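Local coordinates for Serine/threonine-protein acetyltransferase HopZ1a (Pseudomonas syringae pv. syringae, PDB 5KLP) that transfers acetyl groups from acetyl-CoA to serine, threonine and lysine residues of proteins, with inositol hexakisphosphate as cofactor, impairing host immunity and microtubules, at residues V146-N159 and T230-H244. The protein carries 10 engineered substitutions. Sequence-based numbering, arbitrary orientation.
Sequences VIVGARYQQLQRHN and TLGALEASSSYSVMH
Asn159 grips the backbone of 242-244 with both ends of its side-chain amide. ND2 donates to Val242 O at 2.9 Å, ND2 lying in the plane of that carbonyl and the oxygen close to the plane of the amide, while OD1 accepts from His244 N at 3.1 Å, that donor tilted well out of the carbonyl plane. Both bonds are fairly straight, and together they fix the rotation of the amide, since exchanging O and N would set like against like. The His244 imidazole, turned 67° from the amide plane, brings CD2 to 3.2 Å from Asn159 O; a water at its edge joins NE2 to the same carbonyl, weakly on the carbonyl side.

At the other end of the contact Thr230, at the start of helix 230-238, turns OG1 between its own N and carbonyl carbon (chi1 62°), where it meets Val148 N at 3.2 Å in a hydrogen bond. The same hydroxyl is hydrogen-bonded to Glu179, which also accepts from Ile147 N, so one carboxylate ties the two segments to the end of strand 175-179. Thr230 CG2 packs on Val146 CG1 at 3.6 Å.

Between these polar ends lies an apolar patch. Leu155 and Leu234 both hold CG anti to the backbone N, and their CD2 branches meet at 3.8 Å. Leu234 CD2 also touches Val148 CG1 and the Tyr152 ring. Deeper in, Ile147 CG2 lies against Leu231 CB, beside the central mixed sheet of this YopJ-family acetyltransferase: Ile147 touches Ile177, Leu231 Ala249.

Gln154 NE2 and His158 NE2 are both hydrogen-bonded to OE2 of active-site Glu143. The directional bonds at the two ends probably fix how helix 230-238 and the loop after it sit against the helix bearing these two residues.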
loop_
_atom_site.group_PDB
_atom_site.type_symbol
_atom_site.label_atom_id
_atom_site.label_comp_id
_atom_site.label_asym_id
_atom_site.label_seq_id
_atom_site.Cartn_x
_atom_site.Cartn_y
_atom_site.Cartn_z
ATOM N N VAL A 146 -2.888 0.875 9.966
ATOM C CA VAL A 146 -2.194 1.380 11.152
ATOM C C VAL A 146 -1.137 0.394 11.627
ATOM O O VAL A 146 -1.276 -0.820 11.443
ATOM C CB VAL A 146 -3.173 1.667 12.310
ATOM C CG1 VAL A 146 -4.087 2.834 11.956
ATOM C CG2 VAL A 146 -3.996 0.419 12.663
ATOM N N ILE A 147 -0.071 0.916 12.222
ATOM C CA ILE A 147 1.010 0.073 12.708
ATOM C C ILE A 147 0.575 -0.781 13.896
ATOM O O ILE A 147 0.881 -1.977 13.968
ATOM C CB ILE A 147 2.243 0.915 13.106
ATOM C CG1 ILE A 147 2.915 1.472 11.846
ATOM C CG2 ILE A 147 3.236 0.071 13.903
ATOM C CD1 ILE A 147 4.027 2.491 12.131
ATOM N N VAL A 148 -0.166 -0.179 14.816
ATOM C CA VAL A 148 -0.412 -0.837 16.094
ATOM C C VAL A 148 -1.597 -1.789 16.061
ATOM O O VAL A 148 -1.445 -2.973 16.366
ATOM C CB VAL A 148 -0.611 0.202 17.212
ATOM C CG1 VAL A 148 -1.128 -0.465 18.475
ATOM C CG2 VAL A 148 0.710 0.942 17.462
ATOM N N GLY A 149 -2.769 -1.282 15.684
ATOM C CA GLY A 149 -3.959 -2.108 15.598
ATOM C C GLY A 149 -4.775 -2.087 16.872
ATOM O O GLY A 149 -4.227 -2.044 17.971
ATOM N N ALA A 150 -6.093 -2.150 16.714
ATOM C CA ALA A 150 -7.023 -1.978 17.828
ATOM C C ALA A 150 -6.805 -2.998 18.944
ATOM O O ALA A 150 -7.104 -2.724 20.101
ATOM C CB ALA A 150 -8.467 -2.051 17.322
ATOM N N ARG A 151 -6.265 -4.164 18.606
ATOM C CA ARG A 151 -5.946 -5.163 19.624
ATOM C C ARG A 151 -4.428 -5.437 19.669
ATOM O O ARG A 151 -3.986 -6.498 20.124
ATOM C CB ARG A 151 -6.746 -6.444 19.337
ATOM C CG ARG A 151 -8.261 -6.190 19.377
ATOM C CD ARG A 151 -9.140 -7.270 18.711
ATOM N NE ARG A 151 -8.761 -8.650 19.011
ATOM C CZ ARG A 151 -8.289 -9.519 18.121
ATOM N NH1 ARG A 151 -8.117 -9.165 16.855
ATOM N NH2 ARG A 151 -7.988 -10.752 18.500
ATOM N N TYR A 152 -3.644 -4.450 19.222
ATOM C CA TYR A 152 -2.172 -4.512 19.200
ATOM C C TYR A 152 -1.628 -5.679 18.380
ATOM O O TYR A 152 -0.471 -6.060 18.536
ATOM C CB TYR A 152 -1.591 -4.579 20.623
ATOM C CG TYR A 152 -2.115 -3.483 21.515
ATOM C CD1 TYR A 152 -1.574 -2.214 21.465
ATOM C CD2 TYR A 152 -3.149 -3.722 22.410
ATOM C CE1 TYR A 152 -2.053 -1.199 22.271
ATOM C CE2 TYR A 152 -3.634 -2.717 23.225
ATOM C CZ TYR A 152 -3.083 -1.455 23.150
ATOM O OH TYR A 152 -3.562 -0.449 23.956
ATOM N N GLN A 153 -2.457 -6.250 17.511
ATOM C CA GLN A 153 -2.019 -7.392 16.713
ATOM C C GLN A 153 -1.077 -6.980 15.574
ATOM O O GLN A 153 -0.054 -7.638 15.345
ATOM C CB GLN A 153 -3.223 -8.149 16.171
ATOM C CG GLN A 153 -4.142 -8.672 17.285
ATOM C CD GLN A 153 -3.469 -9.709 18.174
ATOM O OE1 GLN A 153 -3.243 -10.848 17.764
ATOM N NE2 GLN A 153 -3.152 -9.313 19.409
ATOM N N GLN A 154 -1.405 -5.912 14.847
ATOM C CA GLN A 154 -0.518 -5.484 13.757
ATOM C C GLN A 154 0.875 -5.151 14.294
ATOM O O GLN A 154 1.880 -5.432 13.641
ATOM C CB GLN A 154 -1.069 -4.272 12.995
ATOM C CG GLN A 154 -1.903 -4.594 11.752
ATOM C CD GLN A 154 -1.193 -5.442 10.691
ATOM O OE1 GLN A 154 -1.189 -6.662 10.784
ATOM N NE2 GLN A 154 -0.625 -4.795 9.660
ATOM N N LEU A 155 0.932 -4.552 15.483
ATOM C CA LEU A 155 2.216 -4.209 16.080
ATOM C C LEU A 155 3.067 -5.453 16.303
ATOM O O LEU A 155 4.250 -5.454 15.996
ATOM C CB LEU A 155 2.025 -3.473 17.405
ATOM C CG LEU A 155 3.315 -3.208 18.190
ATOM C CD1 LEU A 155 4.251 -2.323 17.384
ATOM C CD2 LEU A 155 2.995 -2.567 19.526
ATOM N N GLN A 156 2.452 -6.508 16.842
ATOM C CA GLN A 156 3.162 -7.765 17.083
ATOM C C GLN A 156 3.661 -8.385 15.762
ATOM O O GLN A 156 4.769 -8.930 15.688
ATOM C CB GLN A 156 2.234 -8.744 17.832
ATOM C CG GLN A 156 2.744 -10.171 17.958
ATOM C CD GLN A 156 1.612 -11.195 18.147
ATOM O OE1 GLN A 156 0.545 -11.091 17.528
ATOM N NE2 GLN A 156 1.846 -12.182 19.006
ATOM N N ARG A 157 2.850 -8.261 14.716
ATOM C CA ARG A 157 3.198 -8.791 13.398
ATOM C C ARG A 157 4.351 -7.996 12.761
ATOM O O ARG A 157 5.256 -8.580 12.149
ATOM C CB ARG A 157 1.967 -8.785 12.482
ATOM C CG ARG A 157 0.825 -9.701 12.951
ATOM C CD ARG A 157 -0.491 -9.294 12.286
ATOM N NE ARG A 157 -1.646 -9.886 12.946
ATOM C CZ ARG A 157 -2.889 -9.432 12.826
ATOM N NH1 ARG A 157 -3.151 -8.363 12.068
ATOM N NH2 ARG A 157 -3.867 -10.050 13.468
ATOM N N HIS A 158 4.310 -6.669 12.882
ATOM C CA HIS A 158 5.415 -5.821 12.397
ATOM C C HIS A 158 6.716 -6.107 13.162
ATOM O O HIS A 158 7.795 -6.169 12.572
ATOM C CB HIS A 158 5.062 -4.333 12.508
ATOM C CG HIS A 158 4.169 -3.842 11.408
ATOM N ND1 HIS A 158 4.476 -3.999 10.076
ATOM C CD2 HIS A 158 2.984 -3.187 11.446
ATOM C CE1 HIS A 158 3.520 -3.463 9.338
ATOM N NE2 HIS A 158 2.607 -2.959 10.145
ATOM N N ASN A 159 6.612 -6.286 14.474
ATOM C CA ASN A 159 7.780 -6.641 15.282
ATOM C C ASN A 159 8.393 -7.973 14.857
ATOM O O ASN A 159 9.618 -8.138 14.894
ATOM C CB ASN A 159 7.418 -6.667 16.774
ATOM C CG ASN A 159 7.521 -5.281 17.410
ATOM O OD1 ASN A 159 8.369 -4.479 17.017
ATOM N ND2 ASN A 159 6.653 -4.993 18.378
ATOM N N THR A 230 -0.056 5.832 15.168
ATOM C CA THR A 230 -0.574 5.014 16.255
ATOM C C THR A 230 0.565 4.467 17.101
ATOM O O THR A 230 0.419 4.295 18.306
ATOM C CB THR A 230 -1.425 3.843 15.725
ATOM O OG1 THR A 230 -0.606 2.989 14.914
ATOM C CG2 THR A 230 -2.606 4.380 14.902
ATOM N N LEU A 231 1.699 4.199 16.467
ATOM C CA LEU A 231 2.892 3.762 17.184
ATOM C C LEU A 231 3.372 4.868 18.126
ATOM O O LEU A 231 3.680 4.625 19.301
ATOM C CB LEU A 231 3.999 3.365 16.199
ATOM C CG LEU A 231 5.332 3.043 16.889
ATOM C CD1 LEU A 231 5.211 1.809 17.764
ATOM C CD2 LEU A 231 6.449 2.868 15.875
ATOM N N GLY A 232 3.423 6.085 17.602
ATOM C CA GLY A 232 3.857 7.230 18.384
ATOM C C GLY A 232 2.973 7.481 19.586
ATOM O O GLY A 232 3.469 7.806 20.676
ATOM N N ALA A 233 1.664 7.339 19.389
ATOM C CA ALA A 233 0.707 7.500 20.474
ATOM C C ALA A 233 0.991 6.487 21.567
ATOM O O ALA A 233 1.025 6.822 22.749
ATOM C CB ALA A 233 -0.712 7.334 19.965
ATOM N N LEU A 234 1.210 5.242 21.161
ATOM C CA LEU A 234 1.436 4.175 22.126
ATOM C C LEU A 234 2.748 4.399 22.881
ATOM O O LEU A 234 2.825 4.198 24.098
ATOM C CB LEU A 234 1.430 2.811 21.429
ATOM C CG LEU A 234 1.691 1.587 22.309
ATOM C CD1 LEU A 234 0.674 1.568 23.442
ATOM C CD2 LEU A 234 1.583 0.319 21.481
ATOM N N GLU A 235 3.776 4.827 22.156
ATOM C CA GLU A 235 5.059 5.128 22.780
ATOM C C GLU A 235 4.949 6.259 23.798
ATOM O O GLU A 235 5.510 6.168 24.899
ATOM C CB GLU A 235 6.099 5.481 21.714
ATOM C CG GLU A 235 6.515 4.261 20.888
ATOM C CD GLU A 235 7.409 4.602 19.710
ATOM O OE1 GLU A 235 7.463 5.786 19.309
ATOM O OE2 GLU A 235 8.046 3.671 19.172
ATOM N N ALA A 236 4.210 7.309 23.449
ATOM C CA ALA A 236 4.071 8.451 24.357
ATOM C C ALA A 236 3.233 8.082 25.572
ATOM O O ALA A 236 3.532 8.484 26.691
ATOM C CB ALA A 236 3.465 9.636 23.639
ATOM N N SER A 237 2.174 7.318 25.344
ATOM C CA SER A 237 1.296 6.895 26.425
ATOM C C SER A 237 1.989 5.967 27.421
ATOM O O SER A 237 1.783 6.090 28.625
ATOM C CB SER A 237 0.046 6.212 25.871
ATOM O OG SER A 237 0.323 4.871 25.520
ATOM N N SER A 238 2.797 5.033 26.931
ATOM C CA SER A 238 3.329 3.994 27.811
ATOM C C SER A 238 4.747 4.245 28.306
ATOM O O SER A 238 5.192 3.603 29.259
ATOM C CB SER A 238 3.319 2.645 27.102
ATOM O OG SER A 238 4.379 2.600 26.158
ATOM N N SER A 239 5.470 5.133 27.629
ATOM C CA SER A 239 6.879 5.387 27.936
ATOM C C SER A 239 7.720 4.114 27.843
ATOM O O SER A 239 8.796 4.024 28.444
ATOM C CB SER A 239 7.030 6.015 29.329
ATOM O OG SER A 239 6.528 7.340 29.334
ATOM N N TYR A 240 7.215 3.129 27.104
ATOM C CA TYR A 240 7.935 1.882 26.846
ATOM C C TYR A 240 8.406 1.821 25.402
ATOM O O TYR A 240 7.805 2.433 24.514
ATOM C CB TYR A 240 7.060 0.658 27.132
ATOM C CG TYR A 240 7.050 0.196 28.568
ATOM C CD1 TYR A 240 8.048 -0.634 29.057
ATOM C CD2 TYR A 240 6.025 0.562 29.426
ATOM C CE1 TYR A 240 8.034 -1.075 30.359
ATOM C CE2 TYR A 240 6.005 0.127 30.736
ATOM C CZ TYR A 240 7.013 -0.690 31.197
ATOM O OH TYR A 240 6.994 -1.118 32.506
ATOM N N SER A 241 9.492 1.096 25.166
ATOM C CA SER A 241 9.842 0.726 23.804
ATOM C C SER A 241 8.910 -0.413 23.363
ATOM O O SER A 241 8.934 -1.501 23.936
ATOM C CB SER A 241 11.316 0.325 23.712
ATOM O OG SER A 241 11.728 0.207 22.362
ATOM N N VAL A 242 8.060 -0.165 22.373
ATOM C CA VAL A 242 7.086 -1.188 21.982
ATOM C C VAL A 242 7.357 -1.735 20.583
ATOM O O VAL A 242 6.765 -2.734 20.175
ATOM C CB VAL A 242 5.640 -0.646 22.050
ATOM C CG1 VAL A 242 5.288 -0.234 23.470
ATOM C CG2 VAL A 242 5.470 0.516 21.104
HETATM N N MSE A 243 8.245 -1.067 19.854
HETATM C CA MSE A 243 8.731 -1.563 18.571
HETATM C C MSE A 243 10.244 -1.756 18.662
HETATM O O MSE A 243 10.918 -0.973 19.320
HETATM C CB MSE A 243 8.379 -0.597 17.439
HETATM C CG MSE A 243 8.962 -1.004 16.105
HETATM SE SE MSE A 243 8.333 0.078 14.588
HETATM C CE MSE A 243 9.577 1.564 14.698
ATOM N N HIS A 244 10.770 -2.790 18.013
ATOM C CA HIS A 244 12.183 -3.130 18.165
ATOM C C HIS A 244 13.048 -1.921 17.887
ATOM O O HIS A 244 12.769 -1.138 16.975
ATOM C CB HIS A 244 12.567 -4.305 17.271
ATOM C CG HIS A 244 12.021 -5.608 17.756
ATOM N ND1 HIS A 244 12.342 -6.134 18.991
ATOM C CD2 HIS A 244 11.136 -6.471 17.200
ATOM C CE1 HIS A 244 11.697 -7.274 19.164
ATOM N NE2 HIS A 244 10.959 -7.502 18.092
HETATM O O HOH W 1 9.446 -9.841 17.656
#